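Local atomic coordinates of mannose-specific lectin 3 chain 1 (PDB entry 3MEZ), a protein that probably binds mannose as the domain 1 chain of a heterotetrameric bulb-type lectin, which probably agglutinates trypsin-treated rabbit erythrocytes weakly. Residues R59-I64 / V75-V80. Numbering follows the deposited sequence.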
ATOM      1  N   ARG A  59       1.100  25.494 -19.124  1.00 21.83           N
ATOM      2  CA  ARG A  59       1.696  25.970 -17.915  1.00 22.33           C
ATOM      3  C   ARG A  59       1.091  25.377 -16.631  1.00 20.83           C
ATOM      4  O   ARG A  59       1.419  25.790 -15.589  1.00 21.30           O
ATOM      5  CB  ARG A  59       1.681  27.484 -17.859  1.00 23.46           C
ATOM      6  CG  ARG A  59       2.103  28.174 -19.114  1.00 27.86           C
ATOM      7  CD  ARG A  59       3.582  28.515 -19.161  1.00 31.68           C
ATOM      8  NE  ARG A  59       4.180  29.097 -17.977  1.00 30.25           N
ATOM      9  CZ  ARG A  59       4.206  30.385 -17.656  1.00 33.98           C
ATOM     10  NH1 ARG A  59       3.631  31.301 -18.416  1.00 29.83           N
ATOM     11  NH2 ARG A  59       4.820  30.754 -16.559  1.00 24.29           N
ATOM     12  N   GLY A  60       0.231  24.396 -16.730  1.00 21.15           N
ATOM     13  CA  GLY A  60      -0.402  23.867 -15.553  1.00 21.39           C
ATOM     14  C   GLY A  60      -1.604  24.599 -14.996  1.00 21.44           C
ATOM     15  O   GLY A  60      -2.067  24.245 -13.973  1.00 23.42           O
ATOM     16  N   GLN A  61      -2.112  25.586 -15.706  1.00 19.88           N
ATOM     17  CA  GLN A  61      -3.292  26.322 -15.319  1.00 20.63           C
ATOM     18  C   GLN A  61      -4.555  25.777 -16.010  1.00 20.12           C
ATOM     19  O   GLN A  61      -4.521  25.349 -17.113  1.00 18.53           O
ATOM     20  CB  GLN A  61      -3.222  27.805 -15.692  1.00 20.48           C
ATOM     21  CG  GLN A  61      -2.072  28.653 -15.169  1.00 23.04           C
ATOM     22  CD  GLN A  61      -1.937  29.935 -15.939  1.00 24.16           C
ATOM     23  OE1 GLN A  61      -1.672  29.919 -17.111  1.00 23.70           O
ATOM     24  NE2 GLN A  61      -2.133  31.025 -15.279  1.00 21.01           N
ATOM     25  N   LEU A  62      -5.665  25.809 -15.311  1.00 19.04           N
ATOM     26  CA  LEU A  62      -6.956  25.523 -15.901  1.00 19.82           C
ATOM     27  C   LEU A  62      -7.473  26.791 -16.532  1.00 19.92           C
ATOM     28  O   LEU A  62      -7.278  27.811 -15.991  1.00 24.21           O
ATOM     29  CB  LEU A  62      -7.952  25.023 -14.851  1.00 16.19           C
ATOM     30  CG  LEU A  62      -7.728  23.651 -14.246  1.00 19.86           C
ATOM     31  CD1 LEU A  62      -8.709  23.430 -13.197  1.00 18.44           C
ATOM     32  CD2 LEU A  62      -7.837  22.640 -15.296  1.00 14.96           C
ATOM     33  N   GLU A  63      -8.112  26.703 -17.675  1.00 20.90           N
ATOM     34  CA  GLU A  63      -8.761  27.806 -18.335  1.00 21.73           C
ATOM     35  C   GLU A  63     -10.207  27.484 -18.673  1.00 23.11           C
ATOM     36  O   GLU A  63     -10.453  26.543 -19.355  1.00 24.34           O
ATOM     37  CB  GLU A  63      -8.045  28.132 -19.645  1.00 21.79           C
ATOM     38  CG  GLU A  63      -6.541  28.245 -19.575  1.00 21.15           C
ATOM     39  CD  GLU A  63      -5.915  28.826 -20.830  1.00 27.13           C
ATOM     40  OE1 GLU A  63      -4.775  29.226 -20.786  1.00 27.56           O
ATOM     41  OE2 GLU A  63      -6.576  28.907 -21.839  1.00 30.75           O
ATOM     42  N   ILE A  64     -11.144  28.283 -18.221  1.00 23.17           N
ATOM     43  CA  ILE A  64     -12.534  28.171 -18.641  1.00 24.60           C
ATOM     44  C   ILE A  64     -12.766  29.087 -19.821  1.00 26.50           C
ATOM     45  O   ILE A  64     -12.471  30.247 -19.750  1.00 27.07           O
ATOM     46  CB  ILE A  64     -13.535  28.496 -17.497  1.00 22.59           C
ATOM     47  CG1 ILE A  64     -13.379  27.535 -16.324  1.00 23.48           C
ATOM     48  CG2 ILE A  64     -14.912  28.463 -17.982  1.00 24.22           C
ATOM     49  CD1 ILE A  64     -14.212  27.868 -15.164  1.00 21.01           C
ATOM     50  N   VAL A  75      -9.026  31.850 -15.162  1.00 23.85           N
ATOM     51  CA  VAL A  75      -7.744  31.179 -15.239  1.00 23.38           C
ATOM     52  C   VAL A  75      -7.263  30.883 -13.854  1.00 24.22           C
ATOM     53  O   VAL A  75      -7.363  31.720 -13.031  1.00 26.82           O
ATOM     54  CB  VAL A  75      -6.713  32.025 -15.953  1.00 24.11           C
ATOM     55  CG1 VAL A  75      -5.412  31.379 -15.848  1.00 22.87           C
ATOM     56  CG2 VAL A  75      -7.100  32.211 -17.385  1.00 26.47           C
ATOM     57  N   TYR A  76      -6.801  29.677 -13.597  1.00 22.27           N
ATOM     58  CA  TYR A  76      -6.402  29.307 -12.255  1.00 23.42           C
ATOM     59  C   TYR A  76      -5.219  28.329 -12.203  1.00 22.79           C
ATOM     60  O   TYR A  76      -5.198  27.379 -12.892  1.00 22.34           O
ATOM     61  CB  TYR A  76      -7.600  28.771 -11.469  1.00 23.56           C
ATOM     62  CG  TYR A  76      -7.401  28.737  -9.986  1.00 23.41           C
ATOM     63  CD1 TYR A  76      -6.795  27.673  -9.384  1.00 23.85           C
ATOM     64  CD2 TYR A  76      -7.798  29.780  -9.197  1.00 22.64           C
ATOM     65  CE1 TYR A  76      -6.602  27.646  -8.058  1.00 27.27           C
ATOM     66  CE2 TYR A  76      -7.588  29.767  -7.880  1.00 27.17           C
ATOM     67  CZ  TYR A  76      -6.996  28.696  -7.311  1.00 26.61           C
ATOM     68  OH  TYR A  76      -6.786  28.664  -5.994  1.00 31.93           O
ATOM     69  N   PRO A  77      -4.231  28.600 -11.380  1.00 24.03           N
ATOM     70  CA  PRO A  77      -4.144  29.811 -10.590  1.00 24.53           C
ATOM     71  C   PRO A  77      -3.927  31.028 -11.495  1.00 24.63           C
ATOM     72  O   PRO A  77      -3.603  30.929 -12.629  1.00 22.86           O
ATOM     73  CB  PRO A  77      -2.888  29.583  -9.763  1.00 25.14           C
ATOM     74  CG  PRO A  77      -2.706  28.182  -9.748  1.00 26.20           C
ATOM     75  CD  PRO A  77      -3.223  27.636 -10.986  1.00 22.79           C
ATOM     76  N   ARG A  78      -4.138  32.187 -10.934  1.00 25.54           N
ATOM     77  CA  ARG A  78      -4.213  33.367 -11.725  1.00 26.71           C
ATOM     78  C   ARG A  78      -2.927  33.667 -12.484  1.00 25.75           C
ATOM     79  O   ARG A  78      -2.986  34.079 -13.610  1.00 25.12           O
ATOM     80  CB  ARG A  78      -4.595  34.527 -10.847  1.00 27.34           C
ATOM     81  CG  ARG A  78      -4.981  35.702 -11.584  1.00 30.19           C
ATOM     82  CD  ARG A  78      -5.106  36.860 -10.687  1.00 35.56           C
ATOM     83  NE  ARG A  78      -6.284  37.591 -11.061  1.00 39.06           N
ATOM     84  CZ  ARG A  78      -6.307  38.867 -11.345  1.00 41.43           C
ATOM     85  NH1 ARG A  78      -7.443  39.388 -11.677  1.00 43.14           N
ATOM     86  NH2 ARG A  78      -5.211  39.611 -11.295  1.00 41.22           N
ATOM     87  N   SER A  79      -1.795  33.466 -11.834  1.00 25.01           N
ATOM     88  CA  SER A  79      -0.478  33.655 -12.414  1.00 27.18           C
ATOM     89  C   SER A  79       0.423  32.531 -12.007  1.00 26.16           C
ATOM     90  O   SER A  79       0.389  32.109 -10.900  1.00 29.76           O
ATOM     91  CB  SER A  79       0.164  34.930 -11.901  1.00 26.66           C
ATOM     92  OG  SER A  79       1.235  35.303 -12.683  1.00 28.16           O
ATOM     93  N   VAL A  80       1.249  32.093 -12.914  1.00 25.55           N
ATOM     94  CA  VAL A  80       2.024  30.917 -12.688  1.00 25.21           C
ATOM     95  C   VAL A  80       3.502  31.089 -13.168  1.00 25.58           C
ATOM     96  O   VAL A  80       3.742  31.744 -14.121  1.00 24.45           O
ATOM     97  CB  VAL A  80       1.179  29.761 -13.297  1.00 25.32           C
ATOM     98  CG1 VAL A  80       1.833  29.025 -14.393  1.00 25.21           C
ATOM     99  CG2 VAL A  80       0.491  28.947 -12.255  1.00 22.54           C
TER
HETATM  100  O   HOH W   1      -1.847  33.737 -16.378  1.00 23.29           O
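Gln61, just ahead of strand 62-65, reaches over to Val75, Pro77 and Val80 in and after strand 74-76. Its CG stands beside the backbone N (chi1 -57°) and the chain then runs extended, bringing the amide to the backbone of the turn at Pro77 and Arg78. There NE2 gives one hydrogen to Pro77 O, 3.0 Å away and nearly along the C=O axis, and another to a water that donates to Arg78 O. OE1 accepts from Asn57 ND2, which settles the amide's orientation. Glutamine suits this place, being long enough to span the gap and having both donor and acceptor.

This is the tightly packed part. Val75 CG1 lies over one face of the Gln61 amide, 3.3 Å from NE2, and Val80 CG2 meets Gln61 CG at 3.9 Å from the opposite side; compact, branched valines suit both places. Alongside, Leu62 and Tyr76 form an antiparallel hydrogen-bonded pair, Leu62 N to Tyr76 O at 2.9 Å and Tyr76 N to Leu62 O at 3.1 Å. Pro77, with its cis peptide, suits the strand's end, where the chain turns away. Gly60 has a positive phi at which a side chain would be jammed against the preceding carbonyl.

The loose side is Arg59, partly exposed, and exposed Arg78 and Ser79, which point away. Val80 CG1 lies over one face of the Arg59 guanidinium; Arg59 NH2 comes within 2.8 Å of Val80 O, but at a poor angle for a hydrogen bond.

The hairpin belongs to one of three antiparallel sheets of the beta-prism II fold, with 74-76 an outermost strand within the chain. Leu62, nonpolar and buried, packs on strand 53-56, while Trp109 of a neighbouring subunit, the chain 2 polypeptide, donates to Gly60 O, meets Tyr76 edge-to-face and packs on Leu62 and Pro77.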